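Local coordinates for protease (Helicobacter pylori, PDB 5EUF), which is a zinc-dependent peptidase of the M16 family that probably cleaves the cytoplasmic domain of the human junctional adhesion molecule JAM-A, weakening the gastric epithelial barrier, at residues Tyr155-Tyr160 with Lys230-Asp235; Arg293-Ala298 with Glu324-Glu329. All blocks are in the same frame, centred on the assembly; numbering follows the deposited sequence.

Interaction 1 (Tyr155-Tyr160 with Lys230-Asp235); sequences YVYHPY and KEPKQD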
loop_
_atom_site.group_PDB
_atom_site.type_symbol
_atom_site.label_atom_id
_atom_site.label_comp_id
_atom_site.label_asym_id
_atom_site.label_seq_id
_atom_site.Cartn_x
_atom_site.Cartn_y
_atom_site.Cartn_z
ATOM N N TYR B 155 1.561 8.516 -2.458
ATOM C CA TYR B 155 2.522 7.515 -2.006
ATOM C C TYR B 155 2.016 6.112 -2.318
ATOM O O TYR B 155 0.825 5.825 -2.188
ATOM C CB TYR B 155 2.791 7.648 -0.508
ATOM C CG TYR B 155 3.443 8.948 -0.085
ATOM C CD1 TYR B 155 4.827 9.089 -0.088
ATOM C CD2 TYR B 155 2.677 10.025 0.342
ATOM C CE1 TYR B 155 5.431 10.266 0.310
ATOM C CE2 TYR B 155 3.272 11.210 0.743
ATOM C CZ TYR B 155 4.648 11.323 0.725
ATOM O OH TYR B 155 5.242 12.500 1.123
ATOM N N VAL B 156 2.927 5.236 -2.719
ATOM C CA VAL B 156 2.558 3.893 -3.147
ATOM C C VAL B 156 3.154 2.837 -2.221
ATOM O O VAL B 156 2.541 1.802 -1.956
ATOM C CB VAL B 156 3.025 3.634 -4.594
ATOM C CG1 VAL B 156 2.689 2.219 -5.028
ATOM C CG2 VAL B 156 2.395 4.646 -5.537
ATOM N N TYR B 157 4.344 3.121 -1.709
ATOM C CA TYR B 157 5.115 2.122 -0.991
ATOM C C TYR B 157 5.386 2.537 0.451
ATOM O O TYR B 157 5.177 1.758 1.382
ATOM C CB TYR B 157 6.426 1.864 -1.737
ATOM C CG TYR B 157 7.294 0.794 -1.130
ATOM C CD1 TYR B 157 6.746 -0.396 -0.673
ATOM C CD2 TYR B 157 8.667 0.965 -1.034
ATOM C CE1 TYR B 157 7.540 -1.378 -0.121
ATOM C CE2 TYR B 157 9.469 -0.013 -0.492
ATOM C CZ TYR B 157 8.902 -1.182 -0.034
ATOM O OH TYR B 157 9.702 -2.157 0.515
ATOM N N HIS B 158 5.852 3.769 0.628
ATOM C CA HIS B 158 6.145 4.307 1.953
ATOM C C HIS B 158 4.873 4.366 2.802
ATOM O O HIS B 158 3.784 4.573 2.269
ATOM C CB HIS B 158 6.778 5.693 1.821
ATOM C CG HIS B 158 7.297 6.253 3.106
ATOM N ND1 HIS B 158 6.569 7.125 3.886
ATOM C CD2 HIS B 158 8.477 6.071 3.745
ATOM C CE1 HIS B 158 7.276 7.453 4.952
ATOM N NE2 HIS B 158 8.438 6.827 4.890
ATOM N N PRO B 159 5.003 4.164 4.125
ATOM C CA PRO B 159 3.862 4.214 5.050
ATOM C C PRO B 159 3.024 5.498 4.987
ATOM O O PRO B 159 1.929 5.524 5.547
ATOM C CB PRO B 159 4.530 4.081 6.417
ATOM C CG PRO B 159 5.711 3.238 6.151
ATOM C CD PRO B 159 6.212 3.650 4.790
ATOM N N TYR B 160 3.513 6.534 4.311
ATOM C CA TYR B 160 2.714 7.738 4.097
ATOM C C TYR B 160 1.603 7.465 3.085
ATOM O O TYR B 160 0.845 8.363 2.721
ATOM C CB TYR B 160 3.585 8.903 3.622
ATOM C CG TYR B 160 4.528 9.447 4.672
ATOM C CD1 TYR B 160 4.390 9.099 6.010
ATOM C CD2 TYR B 160 5.555 10.317 4.324
ATOM C CE1 TYR B 160 5.254 9.598 6.972
ATOM C CE2 TYR B 160 6.421 10.821 5.277
ATOM C CZ TYR B 160 6.266 10.459 6.598
ATOM O OH TYR B 160 7.126 10.960 7.546
ATOM N N LYS B 230 11.337 3.008 1.405
ATOM C CA LYS B 230 11.479 4.344 0.838
ATOM C C LYS B 230 10.670 4.493 -0.443
ATOM O O LYS B 230 10.745 3.651 -1.338
ATOM C CB LYS B 230 12.949 4.667 0.562
ATOM C CG LYS B 230 13.159 6.066 0.001
ATOM C CD LYS B 230 14.630 6.400 -0.167
ATOM C CE LYS B 230 14.813 7.839 -0.633
ATOM N NZ LYS B 230 16.248 8.184 -0.844
ATOM N N GLU B 231 9.891 5.567 -0.521
ATOM C CA GLU B 231 9.126 5.866 -1.724
ATOM C C GLU B 231 10.040 6.111 -2.910
ATOM O O GLU B 231 10.914 6.974 -2.854
ATOM C CB GLU B 231 8.232 7.085 -1.509
ATOM C CG GLU B 231 6.757 6.757 -1.453
ATOM C CD GLU B 231 6.181 6.387 -2.795
ATOM O OE1 GLU B 231 6.665 6.909 -3.821
ATOM O OE2 GLU B 231 5.238 5.571 -2.820
ATOM N N PRO B 232 9.847 5.338 -3.987
ATOM C CA PRO B 232 10.575 5.603 -5.227
ATOM C C PRO B 232 10.276 7.015 -5.718
ATOM O O PRO B 232 9.181 7.515 -5.463
ATOM C CB PRO B 232 10.027 4.546 -6.191
ATOM C CG PRO B 232 9.504 3.458 -5.309
ATOM C CD PRO B 232 8.973 4.157 -4.098
ATOM N N LYS B 233 11.236 7.651 -6.385
ATOM C CA LYS B 233 11.026 8.986 -6.930
ATOM C C LYS B 233 9.809 8.980 -7.844
ATOM O O LYS B 233 9.671 8.101 -8.694
ATOM C CB LYS B 233 12.265 9.471 -7.691
ATOM N N GLN B 234 8.919 9.946 -7.650
ATOM C CA GLN B 234 7.707 10.029 -8.453
ATOM C C GLN B 234 8.070 10.272 -9.914
ATOM O O GLN B 234 8.753 11.238 -10.252
ATOM C CB GLN B 234 6.776 11.124 -7.931
ATOM C CG GLN B 234 5.393 11.102 -8.558
ATOM C CD GLN B 234 4.355 11.802 -7.705
ATOM O OE1 GLN B 234 4.490 11.882 -6.483
ATOM N NE2 GLN B 234 3.310 12.312 -8.344
ATOM N N ASP B 235 7.609 9.373 -10.773
ATOM C CA ASP B 235 8.025 9.336 -12.167
ATOM C C ASP B 235 6.997 9.959 -13.109
ATOM O O ASP B 235 6.968 9.643 -14.298
ATOM C CB ASP B 235 8.298 7.886 -12.575
ATOM C CG ASP B 235 7.353 6.899 -11.896
ATOM O OD1 ASP B 235 6.206 7.281 -11.579
ATOM O OD2 ASP B 235 7.760 5.740 -11.673
#

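Interaction 2 (Arg293-Ala298 with Glu324-Glu329); sequences RLASQA and EALQKE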
loop_
_atom_site.group_PDB
_atom_site.type_symbol
_atom_site.label_atom_id
_atom_site.label_comp_id
_atom_site.label_asym_id
_atom_site.label_seq_id
_atom_site.Cartn_x
_atom_site.Cartn_y
_atom_site.Cartn_z
ATOM N N ARG B 293 -14.395 34.258 -6.486
ATOM C CA ARG B 293 -15.407 33.570 -5.684
ATOM C C ARG B 293 -15.660 32.148 -6.182
ATOM O O ARG B 293 -16.801 31.687 -6.219
ATOM C CB ARG B 293 -16.716 34.366 -5.676
ATOM N N LEU B 294 -14.587 31.459 -6.560
ATOM C CA LEU B 294 -14.689 30.106 -7.100
ATOM C C LEU B 294 -14.743 29.052 -6.001
ATOM O O LEU B 294 -15.429 28.038 -6.139
ATOM C CB LEU B 294 -13.516 29.816 -8.038
ATOM C CG LEU B 294 -13.815 29.835 -9.538
ATOM C CD1 LEU B 294 -14.447 31.152 -9.952
ATOM C CD2 LEU B 294 -12.548 29.575 -10.335
ATOM N N ALA B 295 -14.018 29.293 -4.914
ATOM C CA ALA B 295 -13.955 28.335 -3.815
ATOM C C ALA B 295 -14.387 28.951 -2.486
ATOM O O ALA B 295 -14.052 30.098 -2.182
ATOM C CB ALA B 295 -12.551 27.765 -3.696
ATOM N N SER B 296 -15.134 28.181 -1.698
ATOM C CA SER B 296 -15.540 28.611 -0.365
ATOM C C SER B 296 -14.346 28.571 0.580
ATOM O O SER B 296 -14.238 29.373 1.509
ATOM C CB SER B 296 -16.665 27.725 0.170
ATOM O OG SER B 296 -16.210 26.399 0.373
ATOM N N GLN B 297 -13.457 27.616 0.333
ATOM C CA GLN B 297 -12.230 27.481 1.101
ATOM C C GLN B 297 -11.072 27.121 0.183
ATOM O O GLN B 297 -11.233 26.343 -0.758
ATOM C CB GLN B 297 -12.382 26.422 2.194
ATOM C CG GLN B 297 -13.120 26.898 3.430
ATOM C CD GLN B 297 -13.131 25.856 4.532
ATOM O OE1 GLN B 297 -13.001 26.183 5.714
ATOM N NE2 GLN B 297 -13.291 24.593 4.153
ATOM N N ALA B 298 -9.908 27.695 0.461
ATOM C CA ALA B 298 -8.701 27.397 -0.298
ATOM C C ALA B 298 -7.474 27.718 0.540
ATOM O O ALA B 298 -7.328 28.833 1.037
ATOM C CB ALA B 298 -8.680 28.179 -1.602
ATOM N N GLU B 324 -12.245 20.668 -11.650
ATOM C CA GLU B 324 -11.230 20.923 -12.668
ATOM C C GLU B 324 -10.987 22.417 -12.837
ATOM O O GLU B 324 -9.879 22.839 -13.168
ATOM C CB GLU B 324 -11.635 20.309 -14.011
ATOM C CG GLU B 324 -11.778 18.796 -13.996
ATOM C CD GLU B 324 -13.149 18.343 -13.535
ATOM O OE1 GLU B 324 -13.995 19.212 -13.240
ATOM O OE2 GLU B 324 -13.380 17.117 -13.471
ATOM N N ALA B 325 -12.029 23.211 -12.609
ATOM C CA ALA B 325 -11.921 24.663 -12.702
ATOM C C ALA B 325 -11.011 25.203 -11.603
ATOM O O ALA B 325 -10.302 26.190 -11.800
ATOM C CB ALA B 325 -13.297 25.309 -12.622
ATOM N N LEU B 326 -11.037 24.544 -10.448
ATOM C CA LEU B 326 -10.174 24.916 -9.334
ATOM C C LEU B 326 -8.721 24.589 -9.640
ATOM O O LEU B 326 -7.821 25.364 -9.319
ATOM C CB LEU B 326 -10.609 24.205 -8.052
ATOM C CG LEU B 326 -11.982 24.581 -7.497
ATOM C CD1 LEU B 326 -12.285 23.779 -6.241
ATOM C CD2 LEU B 326 -12.046 26.072 -7.213
ATOM N N GLN B 327 -8.497 23.435 -10.262
ATOM C CA GLN B 327 -7.150 23.009 -10.615
ATOM C C GLN B 327 -6.547 23.928 -11.670
ATOM O O GLN B 327 -5.371 24.284 -11.598
ATOM C CB GLN B 327 -7.146 21.569 -11.124
ATOM C CG GLN B 327 -5.748 21.034 -11.375
ATOM C CD GLN B 327 -5.722 19.900 -12.374
ATOM O OE1 GLN B 327 -6.728 19.600 -13.016
ATOM N NE2 GLN B 327 -4.564 19.263 -12.513
ATOM N N LYS B 328 -7.361 24.309 -12.650
ATOM C CA LYS B 328 -6.909 25.183 -13.724
ATOM C C LYS B 328 -6.402 26.515 -13.183
ATOM O O LYS B 328 -5.501 27.124 -13.759
ATOM C CB LYS B 328 -8.040 25.422 -14.729
ATOM N N GLU B 329 -6.975 26.953 -12.065
ATOM C CA GLU B 329 -6.638 28.248 -11.484
ATOM C C GLU B 329 -5.393 28.198 -10.603
ATOM O O GLU B 329 -4.513 29.049 -10.725
ATOM C CB GLU B 329 -7.817 28.792 -10.676
ATOM C CG GLU B 329 -9.056 29.100 -11.504
ATOM C CD GLU B 329 -8.823 30.188 -12.538
ATOM O OE1 GLU B 329 -8.009 31.100 -12.276
ATOM O OE2 GLU B 329 -9.454 30.130 -13.614
#

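Interaction 1 (Tyr155-Tyr160 with Lys230-Asp235)
The Y155 ring meets E231 at its edge, where CG of the glutamate lies near the ring plane, while CB of Y160 sits 3.5 Å above the centre of one ring face. P159 CD lies over one face of the H158 ring, offset toward the rim, and H158 CE1 sits over the centre of one face of the Y160 ring. The E231 carboxylate is turned 78° from the Y155 ring, so the two flat groups do not stack. CB of H158 comes alongside the same E231 CG at 3.4 Å. The Y157 ring is approached in its plane by the carbonyl O of K230, 3.4 Å from CD2. CG of Y157 lies anti to its backbone N, which sets the ring edge beside K230 O. Y157 CB lies 4.2 Å from P232 CD.

E231 provides the hydrogen-bonding group. Its chain bends at chi2 and brings OE2 to the consecutive backbone N-H groups of V156 and Y157. Y157 N donates to E231 OE2 at 2.8 Å with an angle of 154°, reaching it on the anti side and 25° out of the carboxylate plane. V156 N also points at OE2, but that separation is modelled too short to be taken at face value. Y155 OH is bound to E308 O, and H158 NE2 to D307 OD2.

The contact joins the loop after helix 142-154 to the loop leading into strand 238-243, whose R238 is touched by the side chains of V156 and E231. Beyond it, Y157 stacks on F167 of the second subunit, so the buried junction borders the subunit interface.

Interaction 2 (Arg293-Ala298 with Glu324-Glu329)
L294 and A295 pack against L326 and E329 in a helix-on-sheet layer of the alpha/beta domain of an M16 peptidase, where helix 323-338 lies against the mixed five-stranded sheet near its edge strand 295-302. That strand is irregular close to the contact: S296 and Q297 both face G316 of the neighbouring strand 309-317, forming a classic beta bulge at the corner that follows A295.

No hydrogen bond links the two segments; the join is one of apolar surfaces. L326 carries much of it through one branch. Its CG lies anti to its own carbonyl carbon (chi1 -65°); CD1 continues the extended chain, and the other branch, CD2, faces the strand segment. L326 CD2 touches A295 CB at 3.9 Å and lies 4.1 Å from L294 CB, so it spans both residues. L326 also packs on V252 and A315 of the adjoining strands, which makes it part of the buried layer between helix and sheet.

L294 buries the largest area of the contact and lays CD2 against the helix. L294 CD2 lies 4.3 Å from the carbonyl O of A325. One turn further along the helix stands E329, whose aliphatic part serves as the packing surface and whose side chain also touches L288 of helix 284-289. The carboxylate turns to a separate partner, with OE1 in a salt bridge to K292, just before the segment. L294 and E329 cross at about a right angle, and their closest atoms are CD2 of the leucine and CG of the glutamate, 3.7 Å apart.

How the interactions relate
Interactions 1 and 2 follow one another along the chain; their centres lie 28 Å apart and their nearest atoms about 11 Å, without touching. The hairpin of strands 295-302 and 309-317 connects them: its turn residues D307 and E308 bind side chains of interaction 1, whereas A315 and G316 at the far end of the returning strand meet interaction 2. Strand 251-258 also serves both, through K257 and V252. Neither contact belongs to the zinc site, in which H53 and E133 hold the metal and E56 is probably the proton acceptor. The Y155 side chain is nevertheless about 14 Å from a bound zinc ion. Interaction 1 borders the second subunit; interaction 2 does not.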